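Local atomic coordinates of malonyl CoA-ACP transacylase (Xanthomonas oryzae pv. oryzae, PDB entry 3K89), a protein that probably catalyses the transfer of the malonyl group from malonyl-CoA to holo-acyl carrier protein, giving malonyl-ACP and free CoA. Residues G96-L101 with Q247-Q252; G105-H110 with L221-P226; N164-I169 with I287-K292. All blocks are in the same frame, centred on the assembly; numbering follows the deposited sequence.

Contact 1 is the one nearest the predicted catalytic residues: the side chain of Gln-252 lies about 4 Å from those of Ser-94 and His-203. Contact 2 adjoins it, with centres 12 Å apart. Leu-101 O and Val-106 N, 2.9 Å apart, probably share a hydrogen bond, and Leu-249 CD1 packs 3.6 Å from Trp-223 CH2. Contact 3 stands apart, its centre 21 Å from that of contact 1 and 31 Å from that of contact 2, on the opposite side of the chain's centre from the latter. It still comes near the active site, since the side chain of Asn-164 is about 8 Å from those of Ser-94 and His-203 and about 4 Å from a bound glycerol.

Contact 1. Residues G96-L101 with Q247-Q252; sequences GEYTAL and QALVEQ
Leu-249 of helix 242-254 packs among Glu-97, Tyr-98 and Leu-101 of helix 95-103. Its CB starts beside the phenol oxygen, 3.7 Å from Tyr-98 OH, and CG keeps near the same atom. There the chain forks. CD1 meets Leu-101 CD1 tip to tip at 3.7 Å, whereas CD2 lies over one face of the Tyr-98 ring, offset toward the rim, in a CH-pi contact 4.0 Å from the centroid. The same CD2 also brushes Glu-97 OE2, the two side chains sliding past each other in opposite directions. With CG of Tyr-98 anti to its carbonyl carbon (chi1 -69°), the ring swings across to receive this methyl.

The short helical segments run nearly antiparallel, at 163°, with their axes 11.9 Å apart, a separation bridged by long side chains and two waters. Helix 95-103 directly follows Ser-94, the predicted active-site serine, in a Gly-x-Ser-x-Gly sequence consistent with the nucleophile elbow of acyltransferases, and Gly-96 is the last glycine of that pattern. Gln-252 lies beside this turn: its NE2 donates to Ser-94 O and makes a weak bond to Glu-97 OE1 (3.2 Å, 143° at the hydrogen), the amide and carboxylate planes being steeply inclined to each other. Arg-119 holds the amide oxygen, Asn-233 N donates to Glu-97 OE1, and the backbone oxygen of Gln-252 accepts from ND1 of the predicted catalytic His-203.

One water donates to Glu-97 OE2 and Ala-248 O. The other sits at the edge of the tyrosine ring, in its plane, accepting from Tyr-98 OH at 2.7 Å while donating to Leu-249 O and Gln-252 OE1.

Contact 2. Residues G105-H110 with L221-P226; sequences GVLSLH and LSWHAP
The turn between helices 95-103 and 109-126 meets the loop that follows helix 208-219, and Val-106 and His-224 make the central backbone contact. His-224 N donates to Val-106 O (2.8 Å, 158° at the hydrogen). Around this bond two CA-H...O contacts form, from Trp-223 CA to the same oxygen and from Val-106 CA to His-224 O.

The branches of Val-106 part company. CG1, anti to the backbone N (chi1 176°), presses on the indole at Trp-223 CE3, 3.4 Å away, while CG2 lies 3.6 Å from Pro-226 CB, the two side chains pointing the same way. Next along the chain, Leu-107 runs alongside the tryptophan in a CH-pi contact: Leu-107 CD2 lies 3.8 Å from the centroid of the Trp-223 six-membered ring, only 11° off its normal. CD1 meets Trp-223 CH2 near the far end of the indole.

The turn itself is made by a Schellman motif and an N-cap in close succession: Gly-105, with positive phi, follows the end of helix 95-103, and Ser-108 is the N-cap of helix 109-126, its OG capping Asp-111 N. Water extends the pairing at both ends. One molecule donates to Gly-105 O and Ala-225 O, and another accepts from Ser-108 N while donating to Ser-222 O. Beyond the two segments, Trp-223 NE1 donates to Met-218 O, and Arg-246 makes a cation-pi contact with the indole. The exposed His-224 sets its CB 3.3 Å from Gly-105 O.

Contact 3. Residues N164-I169 with I287-K292; sequences NSPGQI and IKRIDK
Ser-165 and Ile-290 bring the backbones closest, their CA atoms 5.4 Å apart, where a beta hairpin meets the last turn of helix 282-290. Ser-165 to Gln-168 form a type II turn, closed by Gln-168 N to Ser-165 O. Gln-168 O in return takes bonds from both Asn-164 N and Ser-165 N, a classic beta bulge. Asp-291 is the first residue past the helix.

Across the contact, Arg-289 lies along Ser-165 and Pro-166. Its CG, anti to the backbone N (chi1 -174°), lies 3.5 Å from both Ser-165 OG and Pro-166 O, and the bend at chi2 (66°) then carries the guanidinium over the turn. Pro-166 O sits 3.5 Å above one face of that group, offset toward its rim, and Pro-166 CB lies about 4.0 Å from Arg-289 NH1 and NH2. Ile-290 packs beside it: CG1 meets Ser-165 CB and, at 4.0 Å, Pro-166 CD, the proline and isoleucine side chains crossing at about a right angle, while CD1 reaches Asn-164 O at 3.4 Å. The arrangement is a bulged hairpin of the mixed sheet, probably the smaller, ferredoxin-like subdomain of FabD-type acyltransferases, packed on a helix of the larger alpha/beta part.

Contact 1. Residues G96-L101 with Q247-Q252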
loop_
_atom_site.group_PDB
_atom_site.type_symbol
_atom_site.label_atom_id
_atom_site.label_comp_id
_atom_site.label_asym_id
_atom_site.label_seq_id
_atom_site.Cartn_x
_atom_site.Cartn_y
_atom_site.Cartn_z
ATOM N N GLY A 96 -0.793 -2.287 1.348
ATOM C CA GLY A 96 -1.978 -1.888 2.113
ATOM C C GLY A 96 -3.233 -2.675 1.794
ATOM O O GLY A 96 -4.139 -2.750 2.616
ATOM N N GLU A 97 -3.313 -3.234 0.598
ATOM C CA GLU A 97 -4.451 -4.088 0.247
ATOM C C GLU A 97 -4.495 -5.319 1.162
ATOM O O GLU A 97 -5.572 -5.824 1.513
ATOM C CB GLU A 97 -4.327 -4.487 -1.223
ATOM C CG GLU A 97 -5.509 -5.242 -1.814
ATOM C CD GLU A 97 -5.522 -5.108 -3.324
ATOM O OE1 GLU A 97 -5.337 -3.976 -3.816
ATOM O OE2 GLU A 97 -5.720 -6.126 -4.023
ATOM N N TYR A 98 -3.318 -5.817 1.549
ATOM C CA TYR A 98 -3.277 -6.943 2.488
ATOM C C TYR A 98 -3.703 -6.520 3.884
ATOM O O TYR A 98 -4.429 -7.243 4.579
ATOM C CB TYR A 98 -1.850 -7.519 2.507
ATOM C CG TYR A 98 -1.508 -8.204 1.201
ATOM C CD1 TYR A 98 -1.030 -7.476 0.092
ATOM C CD2 TYR A 98 -1.618 -9.588 1.091
ATOM C CE1 TYR A 98 -0.742 -8.108 -1.113
ATOM C CE2 TYR A 98 -1.322 -10.230 -0.095
ATOM C CZ TYR A 98 -0.882 -9.490 -1.186
ATOM O OH TYR A 98 -0.598 -10.148 -2.346
ATOM N N THR A 99 -3.264 -5.334 4.291
ATOM C CA THR A 99 -3.713 -4.782 5.565
ATOM C C THR A 99 -5.243 -4.696 5.567
ATOM O O THR A 99 -5.872 -5.062 6.564
ATOM C CB THR A 99 -3.087 -3.410 5.805
ATOM O OG1 THR A 99 -1.683 -3.463 5.459
ATOM C CG2 THR A 99 -3.226 -3.019 7.271
ATOM N N ALA A 100 -5.827 -4.232 4.462
ATOM C CA ALA A 100 -7.292 -4.125 4.323
ATOM C C ALA A 100 -7.964 -5.490 4.475
ATOM O O ALA A 100 -8.999 -5.606 5.141
ATOM C CB ALA A 100 -7.651 -3.496 3.005
ATOM N N LEU A 101 -7.360 -6.519 3.883
ATOM C CA LEU A 101 -7.928 -7.861 3.961
ATOM C C LEU A 101 -7.874 -8.411 5.389
ATOM O O LEU A 101 -8.789 -9.131 5.807
ATOM C CB LEU A 101 -7.262 -8.809 2.960
ATOM C CG LEU A 101 -7.638 -8.474 1.514
ATOM C CD1 LEU A 101 -6.648 -9.133 0.556
ATOM C CD2 LEU A 101 -9.054 -8.933 1.175
ATOM N N GLN A 247 -6.836 -14.130 -6.980
ATOM C CA GLN A 247 -6.395 -13.854 -8.348
ATOM C C GLN A 247 -6.078 -12.364 -8.532
ATOM O O GLN A 247 -5.101 -12.006 -9.193
ATOM C CB GLN A 247 -7.437 -14.315 -9.383
ATOM C CG GLN A 247 -7.039 -14.087 -10.866
ATOM C CD GLN A 247 -5.720 -14.737 -11.274
ATOM O OE1 GLN A 247 -5.262 -15.701 -10.659
ATOM N NE2 GLN A 247 -5.102 -14.200 -12.322
ATOM N N ALA A 248 -6.896 -11.503 -7.924
ATOM C CA ALA A 248 -6.655 -10.070 -8.001
ATOM C C ALA A 248 -5.384 -9.667 -7.274
ATOM O O ALA A 248 -4.750 -8.686 -7.674
ATOM C CB ALA A 248 -7.852 -9.276 -7.457
ATOM N N LEU A 249 -5.005 -10.411 -6.221
ATOM C CA LEU A 249 -3.729 -10.188 -5.540
ATOM C C LEU A 249 -2.528 -10.680 -6.352
ATOM O O LEU A 249 -1.458 -10.055 -6.335
ATOM C CB LEU A 249 -3.701 -10.855 -4.157
ATOM C CG LEU A 249 -4.660 -10.238 -3.142
ATOM C CD1 LEU A 249 -4.807 -11.183 -1.959
ATOM C CD2 LEU A 249 -4.172 -8.844 -2.650
ATOM N N VAL A 250 -2.705 -11.790 -7.061
ATOM C CA VAL A 250 -1.646 -12.274 -7.956
ATOM C C VAL A 250 -1.409 -11.227 -9.063
ATOM O O VAL A 250 -0.273 -10.779 -9.290
ATOM C CB VAL A 250 -2.001 -13.649 -8.554
ATOM C CG1 VAL A 250 -1.023 -14.005 -9.710
ATOM C CG2 VAL A 250 -1.939 -14.715 -7.465
ATOM N N GLU A 251 -2.485 -10.835 -9.743
ATOM C CA GLU A 251 -2.413 -9.828 -10.794
ATOM C C GLU A 251 -1.898 -8.498 -10.277
ATOM O O GLU A 251 -1.156 -7.815 -10.989
ATOM C CB GLU A 251 -3.774 -9.634 -11.441
ATOM C CG GLU A 251 -4.241 -10.855 -12.191
ATOM C CD GLU A 251 -5.690 -10.706 -12.650
ATOM O OE1 GLU A 251 -6.330 -9.670 -12.362
ATOM O OE2 GLU A 251 -6.194 -11.642 -13.281
ATOM N N GLN A 252 -2.286 -8.124 -9.049
ATOM C CA GLN A 252 -1.801 -6.888 -8.437
ATOM C C GLN A 252 -0.284 -6.754 -8.543
ATOM O O GLN A 252 0.225 -5.654 -8.766
ATOM C CB GLN A 252 -2.199 -6.824 -6.950
ATOM C CG GLN A 252 -2.034 -5.436 -6.345
ATOM C CD GLN A 252 -1.532 -5.462 -4.920
ATOM O OE1 GLN A 252 -0.513 -6.094 -4.627
ATOM N NE2 GLN A 252 -2.224 -4.754 -4.016
HETATM O O HOH W 1 -5.537 -6.019 -6.790
HETATM O O HOH W 2 0.140 -8.718 -4.552
#

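Contact 2. Residues G105-H110 with L221-P226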
loop_
_atom_site.group_PDB
_atom_site.type_symbol
_atom_site.label_atom_id
_atom_site.label_comp_id
_atom_site.label_asym_id
_atom_site.label_seq_id
_atom_site.Cartn_x
_atom_site.Cartn_y
_atom_site.Cartn_z
ATOM N N GLY A 105 -11.168 -9.123 8.045
ATOM C CA GLY A 105 -11.275 -10.468 8.598
ATOM C C GLY A 105 -11.088 -11.606 7.606
ATOM O O GLY A 105 -11.386 -12.766 7.912
ATOM N N VAL A 106 -10.569 -11.282 6.426
ATOM C CA VAL A 106 -10.317 -12.310 5.397
ATOM C C VAL A 106 -9.148 -13.209 5.787
ATOM O O VAL A 106 -9.196 -14.429 5.595
ATOM C CB VAL A 106 -10.050 -11.641 4.028
ATOM C CG1 VAL A 106 -9.690 -12.664 2.943
ATOM C CG2 VAL A 106 -11.290 -10.878 3.564
ATOM N N LEU A 107 -8.073 -12.585 6.259
ATOM C CA LEU A 107 -6.898 -13.272 6.763
ATOM C C LEU A 107 -6.682 -12.940 8.239
ATOM O O LEU A 107 -6.902 -11.802 8.656
ATOM C CB LEU A 107 -5.650 -12.812 6.007
ATOM C CG LEU A 107 -5.532 -13.275 4.549
ATOM C CD1 LEU A 107 -4.338 -12.548 3.928
ATOM C CD2 LEU A 107 -5.349 -14.778 4.445
ATOM N N SER A 108 -6.212 -13.909 9.016
ATOM C CA SER A 108 -5.722 -13.594 10.377
ATOM C C SER A 108 -4.515 -12.661 10.290
ATOM O O SER A 108 -3.817 -12.629 9.274
ATOM C CB SER A 108 -5.326 -14.874 11.114
ATOM O OG SER A 108 -4.168 -15.455 10.516
ATOM N N LEU A 109 -4.256 -11.920 11.370
ATOM C CA LEU A 109 -3.064 -11.059 11.399
ATOM C C LEU A 109 -1.782 -11.888 11.267
ATOM O O LEU A 109 -0.856 -11.517 10.530
ATOM C CB LEU A 109 -3.057 -10.198 12.668
ATOM C CG LEU A 109 -1.794 -9.365 12.924
ATOM C CD1 LEU A 109 -1.493 -8.400 11.781
ATOM C CD2 LEU A 109 -1.973 -8.644 14.267
ATOM N N HIS A 110 -1.743 -13.026 11.953
ATOM C CA HIS A 110 -0.601 -13.954 11.870
ATOM C C HIS A 110 -0.298 -14.331 10.405
ATOM O O HIS A 110 0.849 -14.211 9.939
ATOM C CB HIS A 110 -0.933 -15.228 12.652
ATOM C CG HIS A 110 0.181 -16.227 12.692
ATOM N ND1 HIS A 110 0.427 -17.116 11.662
ATOM C CD2 HIS A 110 1.108 -16.489 13.643
ATOM C CE1 HIS A 110 1.462 -17.876 11.977
ATOM N NE2 HIS A 110 1.895 -17.514 13.171
ATOM N N LEU A 221 -3.186 -21.015 2.806
ATOM C CA LEU A 221 -3.823 -20.329 3.941
ATOM C C LEU A 221 -5.342 -20.437 3.944
ATOM O O LEU A 221 -5.968 -20.736 2.933
ATOM C CB LEU A 221 -3.429 -18.845 3.937
ATOM C CG LEU A 221 -1.927 -18.518 3.873
ATOM C CD1 LEU A 221 -1.724 -17.011 3.676
ATOM C CD2 LEU A 221 -1.119 -19.009 5.084
ATOM N N SER A 222 -5.915 -20.180 5.119
ATOM C CA SER A 222 -7.347 -20.079 5.314
ATOM C C SER A 222 -7.815 -18.668 4.937
ATOM O O SER A 222 -7.288 -17.674 5.450
ATOM C CB SER A 222 -7.660 -20.374 6.788
ATOM O OG SER A 222 -9.043 -20.262 7.044
ATOM N N TRP A 223 -8.783 -18.601 4.029
ATOM C CA TRP A 223 -9.387 -17.354 3.555
ATOM C C TRP A 223 -10.821 -17.317 4.024
ATOM O O TRP A 223 -11.569 -18.287 3.858
ATOM C CB TRP A 223 -9.284 -17.246 2.019
ATOM C CG TRP A 223 -7.847 -17.076 1.603
ATOM C CD1 TRP A 223 -6.878 -18.037 1.617
ATOM C CD2 TRP A 223 -7.203 -15.862 1.192
ATOM N NE1 TRP A 223 -5.673 -17.503 1.224
ATOM C CE2 TRP A 223 -5.843 -16.167 0.973
ATOM C CE3 TRP A 223 -7.644 -14.545 0.981
ATOM C CZ2 TRP A 223 -4.911 -15.205 0.545
ATOM C CZ3 TRP A 223 -6.712 -13.581 0.561
ATOM C CH2 TRP A 223 -5.365 -13.923 0.354
ATOM N N HIS A 224 -11.195 -16.206 4.648
ATOM C CA HIS A 224 -12.539 -16.011 5.175
ATOM C C HIS A 224 -13.310 -14.967 4.379
ATOM O O HIS A 224 -12.712 -14.111 3.695
ATOM C CB HIS A 224 -12.438 -15.594 6.644
ATOM C CG HIS A 224 -11.597 -16.517 7.463
ATOM N ND1 HIS A 224 -12.050 -17.747 7.896
ATOM C CD2 HIS A 224 -10.321 -16.414 7.902
ATOM C CE1 HIS A 224 -11.095 -18.354 8.576
ATOM N NE2 HIS A 224 -10.030 -17.571 8.588
ATOM N N ALA A 225 -14.639 -15.024 4.471
ATOM C CA ALA A 225 -15.499 -14.041 3.809
ATOM C C ALA A 225 -15.233 -12.639 4.389
ATOM O O ALA A 225 -15.097 -12.491 5.611
ATOM C CB ALA A 225 -16.961 -14.422 3.987
ATOM N N PRO A 226 -15.096 -11.620 3.522
ATOM C CA PRO A 226 -14.823 -10.292 4.089
ATOM C C PRO A 226 -16.035 -9.714 4.816
ATOM O O PRO A 226 -17.165 -9.816 4.331
ATOM C CB PRO A 226 -14.474 -9.434 2.865
ATOM C CG PRO A 226 -15.108 -10.147 1.703
ATOM C CD PRO A 226 -15.043 -11.619 2.051
HETATM O O HOH W 3 -14.558 -12.994 8.141
HETATM O O HOH W 4 -5.969 -16.636 7.695
#

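Contact 3. Residues N164-I169 with I287-K292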
loop_
_atom_site.group_PDB
_atom_site.type_symbol
_atom_site.label_atom_id
_atom_site.label_comp_id
_atom_site.label_asym_id
_atom_site.label_seq_id
_atom_site.Cartn_x
_atom_site.Cartn_y
_atom_site.Cartn_z
ATOM N N ASN A 164 -1.025 7.189 -9.077
ATOM C CA ASN A 164 -1.242 7.665 -7.706
ATOM C C ASN A 164 -2.168 8.852 -7.545
ATOM O O ASN A 164 -2.904 8.910 -6.588
ATOM C CB ASN A 164 0.086 7.879 -6.962
ATOM C CG ASN A 164 0.725 6.570 -6.579
ATOM O OD1 ASN A 164 0.024 5.565 -6.453
ATOM N ND2 ASN A 164 2.046 6.562 -6.392
ATOM N N SER A 165 -2.105 9.794 -8.480
ATOM C CA SER A 165 -3.059 10.897 -8.527
ATOM C C SER A 165 -2.881 11.543 -9.887
ATOM O O SER A 165 -1.916 11.245 -10.575
ATOM C CB SER A 165 -2.792 11.916 -7.413
ATOM O OG SER A 165 -1.630 12.678 -7.654
ATOM N N PRO A 166 -3.808 12.428 -10.284
ATOM C CA PRO A 166 -3.453 13.207 -11.464
ATOM C C PRO A 166 -2.145 13.935 -11.149
ATOM O O PRO A 166 -1.978 14.454 -10.040
ATOM C CB PRO A 166 -4.642 14.166 -11.619
ATOM C CG PRO A 166 -5.779 13.445 -10.957
ATOM C CD PRO A 166 -5.160 12.734 -9.790
ATOM N N GLY A 167 -1.181 13.879 -12.061
ATOM C CA GLY A 167 0.128 14.492 -11.802
ATOM C C GLY A 167 1.068 13.752 -10.851
ATOM O O GLY A 167 2.073 14.320 -10.393
ATOM N N GLN A 168 0.738 12.501 -10.510
ATOM C CA GLN A 168 1.728 11.600 -9.917
ATOM C C GLN A 168 1.605 10.188 -10.474
ATOM O O GLN A 168 0.616 9.493 -10.227
ATOM C CB GLN A 168 1.714 11.551 -8.378
ATOM C CG GLN A 168 2.909 10.673 -7.898
ATOM C CD GLN A 168 3.009 10.421 -6.400
ATOM O OE1 GLN A 168 2.836 11.328 -5.569
ATOM N NE2 GLN A 168 3.347 9.184 -6.053
ATOM N N ILE A 169 2.612 9.784 -11.234
ATOM C CA ILE A 169 2.729 8.405 -11.701
ATOM C C ILE A 169 4.093 7.910 -11.291
ATOM O O ILE A 169 5.091 8.639 -11.381
ATOM C CB ILE A 169 2.594 8.275 -13.236
ATOM C CG1 ILE A 169 1.206 8.668 -13.707
ATOM C CG2 ILE A 169 2.898 6.853 -13.700
ATOM C CD1 ILE A 169 1.075 8.535 -15.219
ATOM N N ILE A 287 -5.222 11.446 -2.044
ATOM C CA ILE A 287 -6.680 11.562 -2.050
ATOM C C ILE A 287 -7.092 13.029 -2.274
ATOM O O ILE A 287 -7.991 13.293 -3.075
ATOM C CB ILE A 287 -7.304 10.995 -0.762
ATOM C CG1 ILE A 287 -7.208 9.460 -0.753
ATOM C CG2 ILE A 287 -8.794 11.383 -0.655
ATOM C CD1 ILE A 287 -7.328 8.828 0.633
ATOM N N LYS A 288 -6.420 13.954 -1.590
ATOM C CA LYS A 288 -6.710 15.397 -1.734
ATOM C C LYS A 288 -6.485 15.887 -3.160
ATOM O O LYS A 288 -7.144 16.839 -3.611
ATOM C CB LYS A 288 -5.889 16.232 -0.741
ATOM C CG LYS A 288 -6.230 15.972 0.727
ATOM C CD LYS A 288 -5.577 16.985 1.649
ATOM C CE LYS A 288 -4.884 16.316 2.845
ATOM N NZ LYS A 288 -5.625 15.155 3.432
ATOM N N ARG A 289 -5.554 15.250 -3.872
ATOM C CA ARG A 289 -5.276 15.588 -5.270
ATOM C C ARG A 289 -6.273 14.931 -6.228
ATOM O O ARG A 289 -6.614 15.504 -7.265
ATOM C CB ARG A 289 -3.821 15.245 -5.636
ATOM C CG ARG A 289 -3.364 15.675 -7.028
ATOM C CD ARG A 289 -3.318 17.199 -7.182
ATOM N NE ARG A 289 -3.127 17.587 -8.580
ATOM C CZ ARG A 289 -4.098 17.619 -9.489
ATOM N NH1 ARG A 289 -5.341 17.293 -9.150
ATOM N NH2 ARG A 289 -3.826 17.979 -10.740
ATOM N N ILE A 290 -6.743 13.735 -5.876
ATOM C CA ILE A 290 -7.685 12.989 -6.702
ATOM C C ILE A 290 -9.090 13.609 -6.675
ATOM O O ILE A 290 -9.736 13.784 -7.720
ATOM C CB ILE A 290 -7.741 11.497 -6.267
ATOM C CG1 ILE A 290 -6.397 10.815 -6.554
ATOM C CG2 ILE A 290 -8.851 10.753 -7.014
ATOM C CD1 ILE A 290 -6.123 9.577 -5.677
ATOM N N ASP A 291 -9.547 13.943 -5.479
ATOM C CA ASP A 291 -10.902 14.444 -5.310
ATOM C C ASP A 291 -10.923 15.410 -4.138
ATOM O O ASP A 291 -10.907 15.010 -2.969
ATOM C CB ASP A 291 -11.875 13.285 -5.106
ATOM C CG ASP A 291 -13.335 13.734 -5.052
ATOM O OD1 ASP A 291 -13.601 14.923 -4.746
ATOM O OD2 ASP A 291 -14.210 12.878 -5.301
ATOM N N LYS A 292 -10.981 16.700 -4.474
ATOM C CA LYS A 292 -10.822 17.775 -3.493
ATOM C C LYS A 292 -11.983 17.894 -2.502
ATOM O O LYS A 292 -11.876 18.588 -1.494
ATOM C CB LYS A 292 -10.625 19.105 -4.223
ATOM C CG LYS A 292 -9.294 19.225 -4.959
ATOM C CD LYS A 292 -9.267 20.443 -5.880
ATOM C CE LYS A 292 -8.855 21.701 -5.138
ATOM N NZ LYS A 292 -9.003 22.915 -5.992
#